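Local coordinates for protein putative tagatose-6-phosphate ketose/aldose isomerase (PDB 3C3J) that is a putative isomerase of the SIS family, with two SIS domains in each chain of a two-chain assembly, at residues V280-S283 against T288-Y291; D294-L299 against D317-G322. One frame throughout, in Å; residues are numbered along the deposited sequence.

How the contacts relate
Both contacts lie in the second SIS domain and follow one another in series along the chain, neither nested nor crossing. Leaving strand 276-281, the chain turns through residues 282-287, and contact 1 closes that short loop by fixing 280-283 to the opening turn of helix 288-302. The helix continues into contact 2, and the chain then runs through strand 307-312 before helix 317-320 folds back on 294-299, closing a longer loop. Helix 288-302 therefore serves both, its first turn in contact 1 and its middle in contact 2. The centres lie about 11 Å apart, and the two contacts meet where Val280 CG2 packs on Leu296 CD1. Both also reach the second subunit.

Contact 1 (V280-S283 against T288-Y291); sequences VFVS and TRQY
Arg289 curls its side chain round the carbonyl oxygen of Ser283, with CB 3.2 Å from Ser283 O and CD 3.5 Å from the same oxygen. Its CG sits between the backbone N and the carbonyl carbon (chi1 70°) and the chain bends at chi3 (-48°), which brings NE nearly end-on to the C=O. The resulting hydrogen bond, Arg289 NE to Ser283 O, measures 3.0 Å with a moderately bent N-H...O angle of 145°; the acceptor lies near the guanidinium plane, at its edge. Farther out, Arg289 NH2 passes Val282 CG1 at 3.7 Å, the two side chains crossing at a slant. This is the strand-to-helix turn of a beta-alpha-beta unit in the parallel sheet of an SIS domain: strand 276-281 ends and a six-residue connection leads into helix 288-302. Beside the arginine, Ser283 and Thr288 pack closely, Ser283 OG lying 3.5 Å from Thr288 CB and Ser283 CB 3.6 Å from Thr288 CG2. Their hydroxyls bond to other partners: Ser283 OG to Asp335 and the His285 backbone N, Thr288 OG1 to the backbone O of Thr93 of the second subunit. Ser283 N is bonded to Asp292 OD2, and the Arg289 side chain also touches Glu314.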
loop_
_atom_site.group_PDB
_atom_site.type_symbol
_atom_site.label_atom_id
_atom_site.label_comp_id
_atom_site.label_asym_id
_atom_site.label_seq_id
_atom_site.Cartn_x
_atom_site.Cartn_y
_atom_site.Cartn_z
ATOM N N VAL A 280 -2.539 11.864 -13.723
ATOM C CA VAL A 280 -3.779 11.394 -13.121
ATOM C C VAL A 280 -4.470 10.435 -14.063
ATOM O O VAL A 280 -4.851 10.811 -15.180
ATOM C CB VAL A 280 -4.722 12.556 -12.752
ATOM C CG1 VAL A 280 -6.020 12.020 -12.116
ATOM C CG2 VAL A 280 -4.001 13.554 -11.823
ATOM N N PHE A 281 -4.639 9.200 -13.600
ATOM C CA PHE A 281 -5.412 8.182 -14.300
ATOM C C PHE A 281 -6.904 8.337 -13.904
ATOM O O PHE A 281 -7.323 7.903 -12.825
ATOM C CB PHE A 281 -4.944 6.762 -13.922
ATOM C CG PHE A 281 -3.486 6.438 -14.250
ATOM C CD1 PHE A 281 -2.759 7.127 -15.229
ATOM C CD2 PHE A 281 -2.877 5.363 -13.624
ATOM C CE1 PHE A 281 -1.448 6.792 -15.503
ATOM C CE2 PHE A 281 -1.581 4.995 -13.914
ATOM C CZ PHE A 281 -0.861 5.693 -14.865
ATOM N N VAL A 282 -7.698 8.964 -14.771
ATOM C CA VAL A 282 -9.074 9.277 -14.443
ATOM C C VAL A 282 -9.995 8.050 -14.567
ATOM O O VAL A 282 -10.013 7.362 -15.594
ATOM C CB VAL A 282 -9.586 10.443 -15.333
ATOM C CG1 VAL A 282 -11.064 10.795 -15.021
ATOM C CG2 VAL A 282 -8.693 11.654 -15.154
ATOM N N SER A 283 -10.763 7.785 -13.517
ATOM C CA SER A 283 -11.705 6.673 -13.522
ATOM C C SER A 283 -12.748 6.822 -14.621
ATOM O O SER A 283 -13.139 7.933 -14.969
ATOM C CB SER A 283 -12.385 6.524 -12.148
ATOM O OG SER A 283 -13.289 5.432 -12.146
ATOM N N THR A 288 -16.872 7.410 -9.049
ATOM C CA THR A 288 -15.453 7.519 -8.707
ATOM C C THR A 288 -14.792 8.703 -9.390
ATOM O O THR A 288 -14.080 9.463 -8.749
ATOM C CB THR A 288 -14.699 6.240 -9.096
ATOM O OG1 THR A 288 -15.376 5.082 -8.546
ATOM C CG2 THR A 288 -13.225 6.294 -8.628
ATOM N N ARG A 289 -15.057 8.882 -10.678
ATOM C CA ARG A 289 -14.371 9.931 -11.440
ATOM C C ARG A 289 -14.651 11.349 -10.979
ATOM O O ARG A 289 -13.840 12.222 -11.168
ATOM C CB ARG A 289 -14.646 9.796 -12.920
ATOM C CG ARG A 289 -16.008 10.102 -13.351
ATOM C CD ARG A 289 -16.219 9.607 -14.799
ATOM N NE ARG A 289 -15.134 10.008 -15.699
ATOM C CZ ARG A 289 -15.070 11.182 -16.315
ATOM N NH1 ARG A 289 -16.034 12.083 -16.149
ATOM N NH2 ARG A 289 -14.045 11.452 -17.122
ATOM N N GLN A 290 -15.780 11.562 -10.318
ATOM C CA GLN A 290 -16.074 12.872 -9.741
ATOM C C GLN A 290 -14.968 13.307 -8.772
ATOM O O GLN A 290 -14.546 14.445 -8.779
ATOM C CB GLN A 290 -17.413 12.821 -9.023
ATOM C CG GLN A 290 -18.553 12.455 -9.925
ATOM C CD GLN A 290 -19.806 12.334 -9.139
ATOM O OE1 GLN A 290 -20.022 11.333 -8.432
ATOM N NE2 GLN A 290 -20.600 13.391 -9.156
ATOM N N TYR A 291 -14.469 12.360 -7.985
ATOM C CA TYR A 291 -13.421 12.634 -7.027
ATOM C C TYR A 291 -12.093 12.890 -7.724
ATOM O O TYR A 291 -11.330 13.764 -7.317
ATOM C CB TYR A 291 -13.301 11.474 -6.033
ATOM C CG TYR A 291 -14.513 11.352 -5.118
ATOM C CD1 TYR A 291 -14.576 12.050 -3.925
ATOM C CD2 TYR A 291 -15.594 10.557 -5.471
ATOM C CE1 TYR A 291 -15.676 11.949 -3.096
ATOM C CE2 TYR A 291 -16.699 10.456 -4.670
ATOM C CZ TYR A 291 -16.740 11.155 -3.482
ATOM O OH TYR A 291 -17.833 11.048 -2.670
#

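Contact 2 (D294-L299 against D317-G322); sequences DLLAEL and DIVAAG
Ile318 reaches across to helix 288-302 with two of its carbons: chi1 sets CG2 and the CG1 branch together, and chi2 then carries CD1 outward. CG2 stands anti to the backbone N and turns to the helix backbone, 3.7 Å from Ala297 N and 3.8 Å from Leu296 CG. The CG1 branch lies beside the backbone N and is extended (chi2 170°), which carries CD1 alongside the methyl of Ala297, 3.9 Å from its CB. The backbones come nearest at this pair, Ala297 CA and Ile318 CA being 5.8 Å apart, consistent with the small alanine side chain.

Leu296 packs against the same CG2. With CG anti to its backbone N (chi1 -175°) and chi2 at 53°, its side chain slides past that of Ile318 in the opposite direction, and CD2 is 3.8 Å from Ile318 CG2. The same CD2 also meets Val319 CG2 at 3.9 Å, where the two side chains cross at an angle. Val319 begins its side chain pointing away from the helix, yet CG2, beside the backbone N, still touches Leu296. One leucine methyl thus has a methyl of Ile318 and one of Val319 within van der Waals range, and the side-chain pairs across the interface are apolar.

Leu296 also touches Val308 and Ala310 of strand 307-312, so the helix contact continues onto the sheet. Arg300, further along the same helix, bonds through NE to Ile318 O and, weakly, through NH2 to Val319 O, adding a polar tie between the helices. A helix lying on a parallel sheet and packed against the short helix that follows the next strand is an arrangement of the alpha/beta sandwich of SIS domains.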
loop_
_atom_site.group_PDB
_atom_site.type_symbol
_atom_site.label_atom_id
_atom_site.label_comp_id
_atom_site.label_asym_id
_atom_site.label_seq_id
_atom_site.Cartn_x
_atom_site.Cartn_y
_atom_site.Cartn_z
ATOM N N ASP A 294 -12.292 16.454 -9.229
ATOM C CA ASP A 294 -12.119 17.478 -8.187
ATOM C C ASP A 294 -10.669 17.655 -7.758
ATOM O O ASP A 294 -10.214 18.777 -7.580
ATOM C CB ASP A 294 -12.922 17.131 -6.952
ATOM C CG ASP A 294 -14.386 17.250 -7.172
ATOM O OD1 ASP A 294 -14.808 17.903 -8.165
ATOM O OD2 ASP A 294 -15.110 16.695 -6.324
ATOM N N LEU A 295 -9.950 16.552 -7.599
ATOM C CA LEU A 295 -8.527 16.620 -7.303
ATOM C C LEU A 295 -7.709 17.223 -8.480
ATOM O O LEU A 295 -6.826 18.072 -8.275
ATOM C CB LEU A 295 -7.945 15.248 -6.876
ATOM C CG LEU A 295 -6.454 15.615 -6.655
ATOM C CD1 LEU A 295 -6.090 15.958 -5.242
ATOM C CD2 LEU A 295 -5.454 14.718 -7.350
ATOM N N LEU A 296 -8.006 16.788 -9.704
ATOM C CA LEU A 296 -7.370 17.372 -10.886
ATOM C C LEU A 296 -7.561 18.898 -10.904
ATOM O O LEU A 296 -6.615 19.656 -11.102
ATOM C CB LEU A 296 -7.966 16.771 -12.144
ATOM C CG LEU A 296 -7.351 17.172 -13.480
ATOM C CD1 LEU A 296 -5.837 16.925 -13.443
ATOM C CD2 LEU A 296 -8.051 16.369 -14.587
ATOM N N ALA A 297 -8.792 19.325 -10.671
ATOM C CA ALA A 297 -9.109 20.772 -10.624
ATOM C C ALA A 297 -8.244 21.512 -9.603
ATOM O O ALA A 297 -7.742 22.618 -9.853
ATOM C CB ALA A 297 -10.584 20.974 -10.310
ATOM N N GLU A 298 -8.082 20.907 -8.440
ATOM C CA GLU A 298 -7.267 21.473 -7.384
ATOM C C GLU A 298 -5.791 21.568 -7.788
ATOM O O GLU A 298 -5.158 22.607 -7.581
ATOM C CB GLU A 298 -7.431 20.631 -6.108
ATOM C CG GLU A 298 -6.554 21.023 -4.915
ATOM C CD GLU A 298 -6.865 20.190 -3.673
ATOM O OE1 GLU A 298 -8.066 19.850 -3.464
ATOM O OE2 GLU A 298 -5.904 19.866 -2.929
ATOM N N LEU A 299 -5.245 20.508 -8.387
ATOM C CA LEU A 299 -3.856 20.550 -8.858
ATOM C C LEU A 299 -3.655 21.582 -9.971
ATOM O O LEU A 299 -2.608 22.206 -10.043
ATOM C CB LEU A 299 -3.399 19.162 -9.342
ATOM C CG LEU A 299 -3.380 18.083 -8.251
ATOM C CD1 LEU A 299 -2.713 16.813 -8.776
ATOM C CD2 LEU A 299 -2.720 18.570 -6.963
ATOM N N ASP A 317 -14.196 20.043 -19.069
ATOM C CA ASP A 317 -13.527 21.317 -18.903
ATOM C C ASP A 317 -12.288 21.189 -18.030
ATOM O O ASP A 317 -11.222 21.706 -18.377
ATOM C CB ASP A 317 -14.498 22.353 -18.342
ATOM C CG ASP A 317 -15.445 22.886 -19.409
ATOM O OD1 ASP A 317 -14.977 23.143 -20.554
ATOM O OD2 ASP A 317 -16.651 23.044 -19.094
ATOM N N ILE A 318 -12.421 20.475 -16.922
ATOM C CA ILE A 318 -11.301 20.268 -16.012
ATOM C C ILE A 318 -10.135 19.531 -16.699
ATOM O O ILE A 318 -8.962 19.926 -16.584
ATOM C CB ILE A 318 -11.753 19.509 -14.735
ATOM C CG1 ILE A 318 -12.690 20.423 -13.913
ATOM C CG2 ILE A 318 -10.533 19.118 -13.900
ATOM C CD1 ILE A 318 -13.415 19.762 -12.746
ATOM N N VAL A 319 -10.471 18.462 -17.408
ATOM C CA VAL A 319 -9.471 17.648 -18.100
ATOM C C VAL A 319 -8.801 18.466 -19.207
ATOM O O VAL A 319 -7.590 18.428 -19.344
ATOM C CB VAL A 319 -10.110 16.374 -18.668
ATOM C CG1 VAL A 319 -9.214 15.718 -19.725
ATOM C CG2 VAL A 319 -10.481 15.401 -17.505
ATOM N N ALA A 320 -9.594 19.238 -19.952
ATOM C CA ALA A 320 -9.081 20.128 -21.024
ATOM C C ALA A 320 -8.362 21.425 -20.573
ATOM O O ALA A 320 -7.678 22.052 -21.379
ATOM C CB ALA A 320 -10.228 20.479 -21.998
ATOM N N ALA A 321 -8.491 21.819 -19.311
ATOM C CA ALA A 321 -7.880 23.063 -18.800
ATOM C C ALA A 321 -6.373 22.962 -18.542
ATOM O O ALA A 321 -5.806 23.804 -17.838
ATOM C CB ALA A 321 -8.578 23.494 -17.537
ATOM N N GLY A 322 -5.731 21.939 -19.102
ATOM C CA GLY A 322 -4.279 21.766 -19.026
ATOM C C GLY A 322 -3.883 20.501 -19.773
ATOM O O GLY A 322 -4.734 19.903 -20.425
#